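Local coordinates for xylose isomerase domain protein (Alicyclobacillus acidocaldarius subsp. acidocaldarius, PDB 3U0H), which probably acts as an isomerase, its chain folded as a xylose isomerase-like TIM barrel, at residues L8-V13 / V19-L24; V35-L40 / G67-L72; D88-C93 / L134-G139. All coordinates share one frame; numbering follows the deposited sequence.

Interaction 1 (L8-V13 / V19-L24); sequences LHPTLV and VLYLDL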
ATOM      1  N   LEU A   8     -24.169 -23.082 -15.620  1.00 28.69           N
ATOM      2  CA  LEU A   8     -25.500 -23.317 -15.061  1.00 27.21           C
ATOM      3  C   LEU A   8     -25.678 -22.482 -13.787  1.00 26.43           C
ATOM      4  O   LEU A   8     -24.749 -22.281 -13.001  1.00 27.05           O
ATOM      5  CB  LEU A   8     -25.691 -24.791 -14.785  1.00 26.91           C
ATOM      6  CG  LEU A   8     -27.116 -25.204 -14.405  1.00 29.69           C
ATOM      7  CD1 LEU A   8     -28.077 -25.120 -15.594  1.00 29.89           C
ATOM      8  CD2 LEU A   8     -27.082 -26.602 -13.814  1.00 27.48           C
ATOM      9  N   HIS A   9     -26.874 -21.950 -13.636  1.00 26.50           N
ATOM     10  CA  HIS A   9     -27.237 -21.183 -12.471  1.00 26.69           C
ATOM     11  C   HIS A   9     -28.487 -21.741 -11.761  1.00 26.17           C
ATOM     12  O   HIS A   9     -29.443 -22.128 -12.409  1.00 26.43           O
ATOM     13  CB  HIS A   9     -27.538 -19.787 -12.920  1.00 25.67           C
ATOM     14  CG  HIS A   9     -27.576 -18.833 -11.810  1.00 26.78           C
ATOM     15  ND1 HIS A   9     -28.702 -18.550 -11.162  1.00 26.80           N
ATOM     16  CD2 HIS A   9     -26.569 -18.097 -11.208  1.00 27.41           C
ATOM     17  CE1 HIS A   9     -28.421 -17.656 -10.160  1.00 27.19           C
ATOM     18  NE2 HIS A   9     -27.128 -17.383 -10.200  1.00 26.37           N
ATOM     19  N   PRO A  10     -28.514 -21.730 -10.423  1.00 26.76           N
ATOM     20  CA  PRO A  10     -29.595 -22.336  -9.627  1.00 25.84           C
ATOM     21  C   PRO A  10     -31.041 -21.934  -9.989  1.00 27.41           C
ATOM     22  O   PRO A  10     -31.966 -22.786  -9.950  1.00 25.76           O
ATOM     23  CB  PRO A  10     -29.296 -21.829  -8.221  1.00 26.74           C
ATOM     24  CG  PRO A  10     -27.828 -21.592  -8.211  1.00 27.85           C
ATOM     25  CD  PRO A  10     -27.526 -21.040  -9.561  1.00 26.70           C
ATOM     26  N   THR A  11     -31.226 -20.660 -10.354  1.00 26.84           N
ATOM     27  CA  THR A  11     -32.534 -20.155 -10.796  1.00 25.07           C
ATOM     28  C   THR A  11     -33.044 -20.799 -12.050  1.00 26.28           C
ATOM     29  O   THR A  11     -34.210 -20.712 -12.326  1.00 28.92           O
ATOM     30  CB  THR A  11     -32.495 -18.668 -11.129  1.00 25.42           C
ATOM     31  OG1 THR A  11     -31.579 -18.465 -12.217  1.00 26.96           O
ATOM     32  CG2 THR A  11     -32.065 -17.839  -9.902  1.00 24.72           C
ATOM     33  N   LEU A  12     -32.193 -21.391 -12.855  1.00 25.95           N
ATOM     34  CA  LEU A  12     -32.699 -22.020 -14.065  1.00 27.19           C
ATOM     35  C   LEU A  12     -33.467 -23.284 -13.809  1.00 27.23           C
ATOM     36  O   LEU A  12     -34.304 -23.638 -14.607  1.00 28.68           O
ATOM     37  CB  LEU A  12     -31.550 -22.359 -15.026  1.00 26.58           C
ATOM     38  CG  LEU A  12     -31.427 -21.466 -16.223  1.00 25.71           C
ATOM     39  CD1 LEU A  12     -30.549 -22.157 -17.256  1.00 25.36           C
ATOM     40  CD2 LEU A  12     -32.824 -21.210 -16.738  1.00 25.69           C
ATOM     41  N   VAL A  13     -33.144 -23.983 -12.720  1.00 30.51           N
ATOM     42  CA  VAL A  13     -33.647 -25.319 -12.456  1.00 32.40           C
ATOM     43  C   VAL A  13     -34.391 -25.382 -11.128  1.00 34.19           C
ATOM     44  O   VAL A  13     -34.166 -24.592 -10.208  1.00 38.52           O
ATOM     45  CB  VAL A  13     -32.502 -26.346 -12.434  1.00 34.33           C
ATOM     46  CG1 VAL A  13     -31.695 -26.258 -13.714  1.00 35.91           C
ATOM     47  CG2 VAL A  13     -31.604 -26.143 -11.222  1.00 33.59           C
ATOM     48  N   VAL A  19     -26.560 -32.410  -4.339  1.00 26.08           N
ATOM     49  CA  VAL A  19     -26.195 -33.595  -5.129  1.00 25.86           C
ATOM     50  C   VAL A  19     -26.906 -33.615  -6.481  1.00 27.08           C
ATOM     51  O   VAL A  19     -26.317 -33.830  -7.532  1.00 26.37           O
ATOM     52  CB  VAL A  19     -26.565 -34.853  -4.336  1.00 26.43           C
ATOM     53  CG1 VAL A  19     -26.513 -36.129  -5.195  1.00 22.55           C
ATOM     54  CG2 VAL A  19     -25.666 -34.937  -3.092  1.00 27.26           C
ATOM     55  N   LEU A  20     -28.201 -33.350  -6.445  1.00 28.09           N
ATOM     56  CA  LEU A  20     -29.007 -33.486  -7.649  1.00 27.09           C
ATOM     57  C   LEU A  20     -28.750 -32.305  -8.587  1.00 25.82           C
ATOM     58  O   LEU A  20     -28.882 -32.445  -9.802  1.00 24.75           O
ATOM     59  CB  LEU A  20     -30.502 -33.596  -7.301  1.00 26.37           C
ATOM     60  CG  LEU A  20     -31.031 -34.895  -6.618  1.00 27.32           C
ATOM     61  CD1 LEU A  20     -32.571 -34.825  -6.303  1.00 24.63           C
ATOM     62  CD2 LEU A  20     -30.674 -36.134  -7.451  1.00 23.75           C
ATOM     63  N   TYR A  21     -28.395 -31.146  -8.018  1.00 24.79           N
ATOM     64  CA  TYR A  21     -28.168 -29.968  -8.837  1.00 23.12           C
ATOM     65  C   TYR A  21     -26.908 -30.288  -9.624  1.00 22.73           C
ATOM     66  O   TYR A  21     -26.877 -30.157 -10.853  1.00 20.27           O
ATOM     67  CB  TYR A  21     -28.087 -28.682  -7.996  1.00 24.04           C
ATOM     68  CG  TYR A  21     -27.643 -27.419  -8.749  1.00 25.31           C
ATOM     69  CD1 TYR A  21     -28.360 -26.933  -9.832  1.00 28.42           C
ATOM     70  CD2 TYR A  21     -26.485 -26.728  -8.383  1.00 26.64           C
ATOM     71  CE1 TYR A  21     -27.949 -25.799 -10.526  1.00 26.79           C
ATOM     72  CE2 TYR A  21     -26.068 -25.600  -9.049  1.00 25.10           C
ATOM     73  CZ  TYR A  21     -26.796 -25.145 -10.125  1.00 26.05           C
ATOM     74  OH  TYR A  21     -26.379 -24.032 -10.796  1.00 27.60           O
ATOM     75  N   LEU A  22     -25.889 -30.796  -8.938  1.00 22.34           N
ATOM     76  CA  LEU A  22     -24.643 -31.101  -9.643  1.00 22.37           C
ATOM     77  C   LEU A  22     -24.871 -32.186 -10.701  1.00 23.37           C
ATOM     78  O   LEU A  22     -24.242 -32.149 -11.751  1.00 21.59           O
ATOM     79  CB  LEU A  22     -23.540 -31.503  -8.670  1.00 23.27           C
ATOM     80  CG  LEU A  22     -23.155 -30.410  -7.644  1.00 24.37           C
ATOM     81  CD1 LEU A  22     -22.196 -30.914  -6.575  1.00 23.61           C
ATOM     82  CD2 LEU A  22     -22.596 -29.198  -8.342  1.00 23.46           C
ATOM     83  N   ASP A  23     -25.768 -33.131 -10.404  1.00 24.47           N
ATOM     84  CA  ASP A  23     -26.120 -34.210 -11.340  1.00 28.26           C
ATOM     85  C   ASP A  23     -26.784 -33.650 -12.589  1.00 27.19           C
ATOM     86  O   ASP A  23     -26.481 -34.052 -13.702  1.00 24.05           O
ATOM     87  CB  ASP A  23     -27.095 -35.229 -10.696  1.00 28.13           C
ATOM     88  CG  ASP A  23     -26.406 -36.223  -9.737  1.00 30.84           C
ATOM     89  OD1 ASP A  23     -25.171 -36.340  -9.716  1.00 35.76           O
ATOM     90  OD2 ASP A  23     -27.121 -36.954  -9.015  1.00 38.55           O
ATOM     91  N   LEU A  24     -27.732 -32.745 -12.378  1.00 26.54           N
ATOM     92  CA  LEU A  24     -28.351 -32.050 -13.478  1.00 27.58           C
ATOM     93  C   LEU A  24     -27.289 -31.294 -14.362  1.00 28.18           C
ATOM     94  O   LEU A  24     -27.388 -31.332 -15.588  1.00 22.76           O
ATOM     95  CB  LEU A  24     -29.414 -31.121 -12.898  1.00 29.85           C
ATOM     96  CG  LEU A  24     -30.623 -30.646 -13.692  1.00 33.07           C
ATOM     97  CD1 LEU A  24     -31.666 -30.197 -12.675  1.00 33.42           C
ATOM     98  CD2 LEU A  24     -30.241 -29.500 -14.624  1.00 33.62           C
TER
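Tyr-21 presents an edge of its ring to Val-13, whose methyl CG2 lies near the ring plane, 3.6 Å from Tyr-21 CD1. The side chains of Leu-8 and Tyr-21 approach from opposite directions, and Leu-8 CD2 meets the ring obliquely, 3.5 Å from Tyr-21 CE1. At the phenol end Leu-8 O, His-9 C and Pro-10 N gather at the hydroxyl, Leu-8 O 3.3 Å from Tyr-21 OH. Pro-10 N lies 3.2 Å from Tyr-21 OH but, having no hydrogen, makes no bond to it; Pro-10 CD packs beside the same oxygen. The hydroxyl is satisfied instead by the backbone oxygen of Asp-34, which helps fix the ring's position. With CG anti to the backbone N (chi1 171°), the ring of Tyr-21 extends from the helix to the loop. The other flat group, the imidazole of His-9, carries Pro-10 CD over one face, toward the rim, and Thr-11 CB at an edge in its plane. Its ND1 is hydrogen-bonded to Thr-11 OG1 at 3.1 Å, inside the loop. Nearly one helical turn after Tyr-21, Leu-24 meets Val-13 tip to tip, CD2 3.7 Å from Val-13 CG1. The two branches of Val-13 are thus divided between Tyr-21 and Leu-24, and the contact is apolar and mostly buried. It joins the loop after the first barrel strand, 5-8, to the first helix, 18-27, of the TIM barrel. Helix 261-280 packs on Leu-8 and Leu-24 through Ala-265, while Trp-39 of helix 37-47 meets the Tyr-21 ring and strand 5-8 pairs with the second barrel strand, 32-33.

Interaction 2 (V35-L40 / G67-L72); sequences VPFHWL and GLPLNL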
ATOM      1  N   VAL A  35     -22.751 -22.175  -7.981  1.00 23.28           N
ATOM      2  CA  VAL A  35     -23.337 -22.732  -6.774  1.00 23.27           C
ATOM      3  C   VAL A  35     -23.110 -21.703  -5.682  1.00 22.52           C
ATOM      4  O   VAL A  35     -21.989 -21.313  -5.455  1.00 21.71           O
ATOM      5  CB  VAL A  35     -22.663 -24.036  -6.370  1.00 22.12           C
ATOM      6  CG1 VAL A  35     -23.290 -24.584  -5.072  1.00 22.99           C
ATOM      7  CG2 VAL A  35     -22.775 -25.068  -7.505  1.00 23.65           C
ATOM      8  N   PRO A  36     -24.188 -21.245  -5.008  1.00 23.90           N
ATOM      9  CA  PRO A  36     -23.993 -20.387  -3.848  1.00 24.22           C
ATOM     10  C   PRO A  36     -23.167 -21.067  -2.710  1.00 24.22           C
ATOM     11  O   PRO A  36     -23.241 -22.301  -2.481  1.00 22.35           O
ATOM     12  CB  PRO A  36     -25.436 -20.054  -3.399  1.00 26.30           C
ATOM     13  CG  PRO A  36     -26.355 -20.441  -4.506  1.00 25.75           C
ATOM     14  CD  PRO A  36     -25.605 -21.365  -5.422  1.00 25.71           C
ATOM     15  N   PHE A  37     -22.380 -20.275  -1.993  1.00 24.46           N
ATOM     16  CA  PHE A  37     -21.422 -20.822  -1.026  1.00 24.81           C
ATOM     17  C   PHE A  37     -22.091 -21.590   0.156  1.00 25.75           C
ATOM     18  O   PHE A  37     -21.538 -22.611   0.644  1.00 24.51           O
ATOM     19  CB  PHE A  37     -20.489 -19.706  -0.469  1.00 27.52           C
ATOM     20  CG  PHE A  37     -19.497 -20.227   0.576  1.00 30.04           C
ATOM     21  CD1 PHE A  37     -18.428 -21.014   0.188  1.00 27.17           C
ATOM     22  CD2 PHE A  37     -19.713 -20.025   1.925  1.00 30.44           C
ATOM     23  CE1 PHE A  37     -17.567 -21.529   1.103  1.00 29.41           C
ATOM     24  CE2 PHE A  37     -18.836 -20.544   2.870  1.00 31.22           C
ATOM     25  CZ  PHE A  37     -17.755 -21.287   2.455  1.00 31.17           C
ATOM     26  N   HIS A  38     -23.232 -21.083   0.643  1.00 25.08           N
ATOM     27  CA  HIS A  38     -24.022 -21.785   1.680  1.00 24.53           C
ATOM     28  C   HIS A  38     -24.302 -23.189   1.272  1.00 24.38           C
ATOM     29  O   HIS A  38     -24.328 -24.083   2.141  1.00 23.68           O
ATOM     30  CB  HIS A  38     -25.349 -21.077   1.994  1.00 28.24           C
ATOM     31  CG  HIS A  38     -25.234 -19.975   3.019  1.00 34.40           C
ATOM     32  ND1 HIS A  38     -24.128 -19.813   3.832  1.00 41.90           N
ATOM     33  CD2 HIS A  38     -26.148 -18.974   3.398  1.00 42.09           C
ATOM     34  CE1 HIS A  38     -24.341 -18.759   4.673  1.00 41.25           C
ATOM     35  NE2 HIS A  38     -25.584 -18.254   4.410  1.00 43.61           N
ATOM     36  N   TRP A  39     -24.465 -23.455  -0.021  1.00 23.13           N
ATOM     37  CA  TRP A  39     -24.721 -24.835  -0.391  1.00 24.42           C
ATOM     38  C   TRP A  39     -23.497 -25.651  -0.156  1.00 25.52           C
ATOM     39  O   TRP A  39     -23.543 -26.731   0.440  1.00 26.07           O
ATOM     40  CB  TRP A  39     -25.062 -24.966  -1.833  1.00 26.78           C
ATOM     41  CG  TRP A  39     -26.317 -24.327  -2.327  1.00 28.69           C
ATOM     42  CD1 TRP A  39     -26.893 -23.056  -1.985  1.00 28.77           C
ATOM     43  CD2 TRP A  39     -27.188 -24.900  -3.366  1.00 29.46           C
ATOM     44  NE1 TRP A  39     -28.026 -22.821  -2.732  1.00 30.41           N
ATOM     45  CE2 TRP A  39     -28.263 -23.917  -3.595  1.00 31.41           C
ATOM     46  CE3 TRP A  39     -27.180 -26.073  -4.088  1.00 28.50           C
ATOM     47  CZ2 TRP A  39     -29.254 -24.146  -4.531  1.00 30.95           C
ATOM     48  CZ3 TRP A  39     -28.200 -26.306  -5.013  1.00 29.33           C
ATOM     49  CH2 TRP A  39     -29.204 -25.365  -5.234  1.00 30.00           C
ATOM     50  N   LEU A  40     -22.366 -25.125  -0.606  1.00 25.94           N
ATOM     51  CA  LEU A  40     -21.111 -25.835  -0.461  1.00 27.02           C
ATOM     52  C   LEU A  40     -20.698 -25.976   1.021  1.00 28.00           C
ATOM     53  O   LEU A  40     -20.166 -27.002   1.425  1.00 28.49           O
ATOM     54  CB  LEU A  40     -20.023 -25.109  -1.255  1.00 26.64           C
ATOM     55  CG  LEU A  40     -20.231 -24.874  -2.756  1.00 25.98           C
ATOM     56  CD1 LEU A  40     -19.142 -23.972  -3.293  1.00 22.91           C
ATOM     57  CD2 LEU A  40     -20.303 -26.206  -3.497  1.00 27.48           C
ATOM     58  N   GLY A  67     -19.946 -16.146  -4.636  1.00 24.15           N
ATOM     59  CA  GLY A  67     -20.764 -15.060  -4.060  1.00 21.43           C
ATOM     60  C   GLY A  67     -20.239 -14.660  -2.695  1.00 21.18           C
ATOM     61  O   GLY A  67     -20.238 -15.467  -1.770  1.00 23.74           O
ATOM     62  N   LEU A  68     -19.787 -13.421  -2.539  1.00 20.56           N
ATOM     63  CA  LEU A  68     -19.109 -12.985  -1.282  1.00 19.87           C
ATOM     64  C   LEU A  68     -19.790 -13.477  -0.020  1.00 20.97           C
ATOM     65  O   LEU A  68     -20.893 -13.074   0.259  1.00 24.41           O
ATOM     66  CB  LEU A  68     -19.098 -11.474  -1.216  1.00 18.89           C
ATOM     67  CG  LEU A  68     -18.380 -10.793  -0.058  1.00 19.67           C
ATOM     68  CD1 LEU A  68     -16.908 -11.275   0.020  1.00 17.29           C
ATOM     69  CD2 LEU A  68     -18.490  -9.274  -0.335  1.00 18.16           C
ATOM     70  N   PRO A  69     -19.142 -14.325   0.783  1.00 20.51           N
ATOM     71  CA  PRO A  69     -19.942 -14.857   1.925  1.00 21.79           C
ATOM     72  C   PRO A  69     -19.764 -14.045   3.190  1.00 22.53           C
ATOM     73  O   PRO A  69     -19.194 -14.527   4.164  1.00 22.91           O
ATOM     74  CB  PRO A  69     -19.361 -16.267   2.119  1.00 19.60           C
ATOM     75  CG  PRO A  69     -17.922 -16.035   1.783  1.00 19.68           C
ATOM     76  CD  PRO A  69     -17.913 -15.094   0.589  1.00 19.83           C
ATOM     77  N   LEU A  70     -20.216 -12.793   3.124  1.00 26.61           N
ATOM     78  CA  LEU A  70     -20.428 -11.919   4.254  1.00 22.03           C
ATOM     79  C   LEU A  70     -21.377 -10.806   3.821  1.00 24.00           C
ATOM     80  O   LEU A  70     -21.689 -10.618   2.639  1.00 24.43           O
ATOM     81  CB  LEU A  70     -19.104 -11.328   4.745  1.00 23.30           C
ATOM     82  CG  LEU A  70     -18.226 -10.474   3.842  1.00 24.10           C
ATOM     83  CD1 LEU A  70     -18.771  -9.089   3.498  1.00 22.04           C
ATOM     84  CD2 LEU A  70     -16.763 -10.387   4.332  1.00 22.71           C
ATOM     85  N   ASN A  71     -21.782 -10.016   4.791  1.00 23.01           N
ATOM     86  CA  ASN A  71     -22.751  -8.996   4.590  1.00 24.56           C
ATOM     87  C   ASN A  71     -21.969  -7.704   4.797  1.00 23.95           C
ATOM     88  O   ASN A  71     -21.457  -7.432   5.894  1.00 20.79           O
ATOM     89  CB  ASN A  71     -23.868  -9.200   5.624  1.00 24.98           C
ATOM     90  CG  ASN A  71     -24.995  -8.176   5.531  1.00 28.86           C
ATOM     91  OD1 ASN A  71     -24.813  -7.041   5.079  1.00 26.31           O
ATOM     92  ND2 ASN A  71     -26.191  -8.585   6.010  1.00 33.77           N
ATOM     93  N   LEU A  72     -21.916  -6.907   3.732  1.00 23.04           N
ATOM     94  CA  LEU A  72     -21.136  -5.654   3.690  1.00 22.76           C
ATOM     95  C   LEU A  72     -21.759  -4.539   4.540  1.00 22.90           C
ATOM     96  O   LEU A  72     -21.145  -3.463   4.671  1.00 25.08           O
ATOM     97  CB  LEU A  72     -20.982  -5.154   2.249  1.00 21.58           C
ATOM     98  CG  LEU A  72     -19.948  -5.915   1.356  1.00 24.83           C
ATOM     99  CD1 LEU A  72     -20.207  -5.597  -0.111  1.00 22.01           C
ATOM    100  CD2 LEU A  72     -18.501  -5.611   1.783  1.00 21.62           C
TER
HETATM  101  O   HOH W   1     -20.464 -19.528  -4.581  1.00 44.96           O
HETATM  102  O   HOH W   2     -22.355 -17.303  -1.974  1.00 40.48           O
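Phe-37, Pro-69 and Gly-67 make this small contact between the start of helix 37-47 and the loop after strand 62-67. The phenyl ring of Phe-37 and the pyrrolidine of Pro-69 meet obliquely through a single apolar approach, Phe-37 CD2 to Pro-69 CB at 3.8 Å. Phe-37 has CG anti to its own N (chi1 178°), a setting that carries the ring off the start of its helix to the proline. Pro-69 is the centre of an inverse gamma turn, and its CB points toward 35-40. Gly-67 takes part through its backbone: a water accepts from Phe-37 N at 3.0 Å and donates to Gly-67 O at 2.8 Å. That water gives an acceptor to an amide in the first turn of the helix, just after Pro-36 at the N-cap position, and ties it to the end of strand 62-67. Direct packing and a solvent bridge thus link the helix start to the loop. Both segments follow the C-terminal ends of barrel strands, 32-33 and 62-67, the end at which TIM barrels place their active sites; a bound 1,2-ethanediol lies about 4 Å from Gly-67, although it probably came from the crystallisation liquor. Arg-89 of helix 86-95 packs against both Phe-37 and Pro-69, Cys-93 of that helix also touches Phe-37, and Leu-66 of strand 62-67 touches the same ring.

Interaction 3 (D88-C93 / L134-G139); sequences DRARLC and LGMRVG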
ATOM      1  N   ASP A  88     -10.096 -18.682   4.030  1.00 23.85           N
ATOM      2  CA  ASP A  88     -10.327 -20.140   3.954  1.00 25.28           C
ATOM      3  C   ASP A  88     -11.531 -20.514   3.104  1.00 23.78           C
ATOM      4  O   ASP A  88     -11.470 -21.474   2.350  1.00 24.89           O
ATOM      5  CB  ASP A  88     -10.400 -20.786   5.349  1.00 27.64           C
ATOM      6  CG  ASP A  88      -9.007 -20.816   6.076  1.00 31.26           C
ATOM      7  OD1 ASP A  88      -7.946 -20.612   5.402  1.00 30.23           O
ATOM      8  OD2 ASP A  88      -8.970 -21.053   7.320  1.00 33.75           O
ATOM      9  N   ARG A  89     -12.604 -19.744   3.189  1.00 23.13           N
ATOM     10  CA  ARG A  89     -13.758 -19.937   2.295  1.00 25.36           C
ATOM     11  C   ARG A  89     -13.347 -19.645   0.850  1.00 24.46           C
ATOM     12  O   ARG A  89     -13.683 -20.413  -0.066  1.00 27.03           O
ATOM     13  CB  ARG A  89     -14.959 -19.065   2.683  1.00 23.88           C
ATOM     14  CG  ARG A  89     -15.474 -19.363   4.064  1.00 23.53           C
ATOM     15  CD  ARG A  89     -16.603 -18.422   4.517  1.00 24.69           C
ATOM     16  NE  ARG A  89     -17.028 -18.820   5.837  1.00 24.22           N
ATOM     17  CZ  ARG A  89     -17.633 -18.057   6.741  1.00 27.33           C
ATOM     18  NH1 ARG A  89     -17.963 -18.600   7.892  1.00 27.16           N
ATOM     19  NH2 ARG A  89     -17.917 -16.779   6.521  1.00 28.20           N
ATOM     20  N   ALA A  90     -12.591 -18.584   0.634  1.00 18.97           N
ATOM     21  CA  ALA A  90     -12.110 -18.381  -0.735  1.00 19.83           C
ATOM     22  C   ALA A  90     -11.150 -19.492  -1.210  1.00 20.42           C
ATOM     23  O   ALA A  90     -11.180 -19.846  -2.398  1.00 20.70           O
ATOM     24  CB  ALA A  90     -11.507 -17.021  -0.932  1.00 16.79           C
ATOM     25  N   ARG A  91     -10.297 -20.048  -0.335  1.00 20.44           N
ATOM     26  CA  ARG A  91      -9.347 -21.054  -0.816  1.00 19.68           C
ATOM     27  C   ARG A  91     -10.114 -22.335  -1.211  1.00 20.89           C
ATOM     28  O   ARG A  91      -9.782 -22.978  -2.184  1.00 23.62           O
ATOM     29  CB  ARG A  91      -8.327 -21.420   0.243  1.00 21.27           C
ATOM     30  CG  ARG A  91      -7.307 -20.365   0.658  1.00 21.71           C
ATOM     31  CD  ARG A  91      -6.457 -20.807   1.868  1.00 19.66           C
ATOM     32  NE  ARG A  91      -5.471 -19.781   2.158  1.00 19.27           N
ATOM     33  CZ  ARG A  91      -5.526 -18.895   3.144  1.00 22.52           C
ATOM     34  NH1 ARG A  91      -6.475 -18.918   4.077  1.00 26.20           N
ATOM     35  NH2 ARG A  91      -4.588 -17.987   3.245  1.00 22.65           N
ATOM     36  N   LEU A  92     -11.137 -22.700  -0.452  1.00 23.67           N
ATOM     37  CA  LEU A  92     -11.915 -23.883  -0.735  1.00 24.09           C
ATOM     38  C   LEU A  92     -12.522 -23.646  -2.127  1.00 23.64           C
ATOM     39  O   LEU A  92     -12.442 -24.487  -2.976  1.00 20.95           O
ATOM     40  CB  LEU A  92     -12.965 -24.142   0.336  1.00 25.26           C
ATOM     41  CG  LEU A  92     -14.041 -25.195  -0.063  1.00 30.36           C
ATOM     42  CD1 LEU A  92     -13.424 -26.587  -0.365  1.00 30.25           C
ATOM     43  CD2 LEU A  92     -15.173 -25.310   0.980  1.00 29.79           C
ATOM     44  N   CYS A  93     -13.036 -22.458  -2.396  1.00 23.72           N
ATOM     45  CA  CYS A  93     -13.681 -22.270  -3.688  1.00 24.70           C
ATOM     46  C   CYS A  93     -12.675 -22.239  -4.809  1.00 24.76           C
ATOM     47  O   CYS A  93     -12.979 -22.736  -5.907  1.00 27.75           O
ATOM     48  CB  CYS A  93     -14.558 -21.015  -3.714  1.00 25.16           C
ATOM     49  SG  CYS A  93     -16.023 -21.174  -2.658  1.00 27.27           S
ATOM     50  N   LEU A 134      -4.440 -14.741  -3.171  1.00 22.98           N
ATOM     51  CA  LEU A 134      -5.046 -15.915  -3.759  1.00 24.80           C
ATOM     52  C   LEU A 134      -5.161 -15.717  -5.242  1.00 25.97           C
ATOM     53  O   LEU A 134      -5.546 -16.614  -5.960  1.00 26.10           O
ATOM     54  CB  LEU A 134      -6.447 -16.146  -3.152  1.00 25.87           C
ATOM     55  CG  LEU A 134      -6.540 -16.038  -1.615  1.00 27.23           C
ATOM     56  CD1 LEU A 134      -7.982 -16.224  -1.112  1.00 25.64           C
ATOM     57  CD2 LEU A 134      -5.554 -17.016  -0.945  1.00 25.32           C
ATOM     58  N   GLY A 135      -4.816 -14.535  -5.718  1.00 26.16           N
ATOM     59  CA  GLY A 135      -4.969 -14.265  -7.142  1.00 26.86           C
ATOM     60  C   GLY A 135      -6.435 -14.240  -7.540  1.00 26.07           C
ATOM     61  O   GLY A 135      -6.848 -14.836  -8.532  1.00 29.41           O
HETATM   62  N   MSE A 136      -7.253 -13.597  -6.743  1.00 27.58           N
HETATM   63  CA  MSE A 136      -8.676 -13.572  -7.058  1.00 25.70           C
HETATM   64  C   MSE A 136      -9.140 -12.128  -7.184  1.00 25.51           C
HETATM   65  O   MSE A 136      -8.595 -11.175  -6.565  1.00 22.89           O
HETATM   66  CB  MSE A 136      -9.448 -14.373  -6.026  1.00 27.83           C
HETATM   67  CG  MSE A 136      -9.310 -15.907  -6.141  1.00 29.10           C
HETATM   68 SE   MSE A 136     -10.137 -16.855  -4.618  1.00 29.13          SE
HETATM   69  CE  MSE A 136     -11.856 -17.422  -5.365  1.00 25.87           C
ATOM     70  N   ARG A 137     -10.109 -11.940  -8.047  1.00 24.67           N
ATOM     71  CA  ARG A 137     -10.657 -10.605  -8.222  1.00 23.32           C
ATOM     72  C   ARG A 137     -12.073 -10.523  -7.682  1.00 23.46           C
ATOM     73  O   ARG A 137     -12.805 -11.532  -7.633  1.00 24.26           O
ATOM     74  CB  ARG A 137     -10.641 -10.204  -9.704  1.00 23.98           C
ATOM     75  CG  ARG A 137      -9.267  -9.938 -10.337  1.00 25.11           C
ATOM     76  CD  ARG A 137      -9.324 -10.028 -11.878  1.00 26.01           C
ATOM     77  NE  ARG A 137      -9.688 -11.391 -12.302  1.00 26.68           N
ATOM     78  CZ  ARG A 137     -10.446 -11.708 -13.335  1.00 26.20           C
ATOM     79  NH1 ARG A 137     -10.971 -10.814 -14.124  1.00 29.37           N
ATOM     80  NH2 ARG A 137     -10.679 -12.959 -13.571  1.00 29.67           N
ATOM     81  N   VAL A 138     -12.437  -9.297  -7.291  1.00 22.96           N
ATOM     82  CA  VAL A 138     -13.746  -8.921  -6.861  1.00 21.83           C
ATOM     83  C   VAL A 138     -14.488  -8.293  -8.042  1.00 22.10           C
ATOM     84  O   VAL A 138     -14.037  -7.355  -8.673  1.00 27.71           O
ATOM     85  CB  VAL A 138     -13.664  -7.921  -5.669  1.00 23.31           C
ATOM     86  CG1 VAL A 138     -15.071  -7.440  -5.200  1.00 22.07           C
ATOM     87  CG2 VAL A 138     -12.903  -8.560  -4.527  1.00 21.26           C
ATOM     88  N   GLY A 139     -15.621  -8.843  -8.376  1.00 22.17           N
ATOM     89  CA  GLY A 139     -16.478  -8.206  -9.352  1.00 22.10           C
ATOM     90  C   GLY A 139     -17.739  -7.712  -8.666  1.00 21.22           C
ATOM     91  O   GLY A 139     -18.390  -8.424  -7.894  1.00 25.47           O
TER
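Ala-90 turns its methyl toward two apolar side chains: Ala-90 CB lies 3.6 Å from Leu-134 CD1 and 3.9 Å from SE of Met-136, a selenomethionine in this crystal. The bend of Met-136 at chi3 (100°) also brings its CE near Ala-90 O. The other methyl of Leu-134, CD2, lies 4.1 Å from Arg-91 CG, where the two side chains cross at about a right angle. Arg-91 is extended from CG to NE, and its NH1 forms a salt bridge with Asp-88 OD1 at 2.6 Å, nearly one turn back, on the anti side of the carboxylate. Its NH2 pairs with Glu-199 of the second subunit. Were Arg-91 replaced by an alanine, Asp-88 and that glutamate would probably each lose this cationic mate, and Leu-134 CD2 would lose its contact with the aliphatic chain. The contact joins helix 86-95, on the outside of the TIM barrel, to the turn leading into strand 137-141, which pairs with strand 100-104. Leu-131 of helix 113-131 and Leu-66 of strand 62-67 also pack on Ala-90.

How the interactions relate
The three contacts follow one another along the chain and pass round the first five strands of one eight-stranded parallel TIM barrel. Interactions 1 and 2 have centres about 16 Å apart and touch where Pro-10 packs on Pro-36 and Tyr-21 on Val-35. Interactions 2 and 3, about 12 Å apart between centres, meet where Phe-37 and Leu-40 pack on helix 86-95. Interactions 1 and 3 do not touch, their nearest atoms being about 12 Å apart, so interaction 2 connects them. Interactions 1 and 2 each join a loop after a barrel strand to a helix, whereas interaction 3 joins an outer helix to the lead-in of the fifth strand and reaches the second subunit through Arg-91.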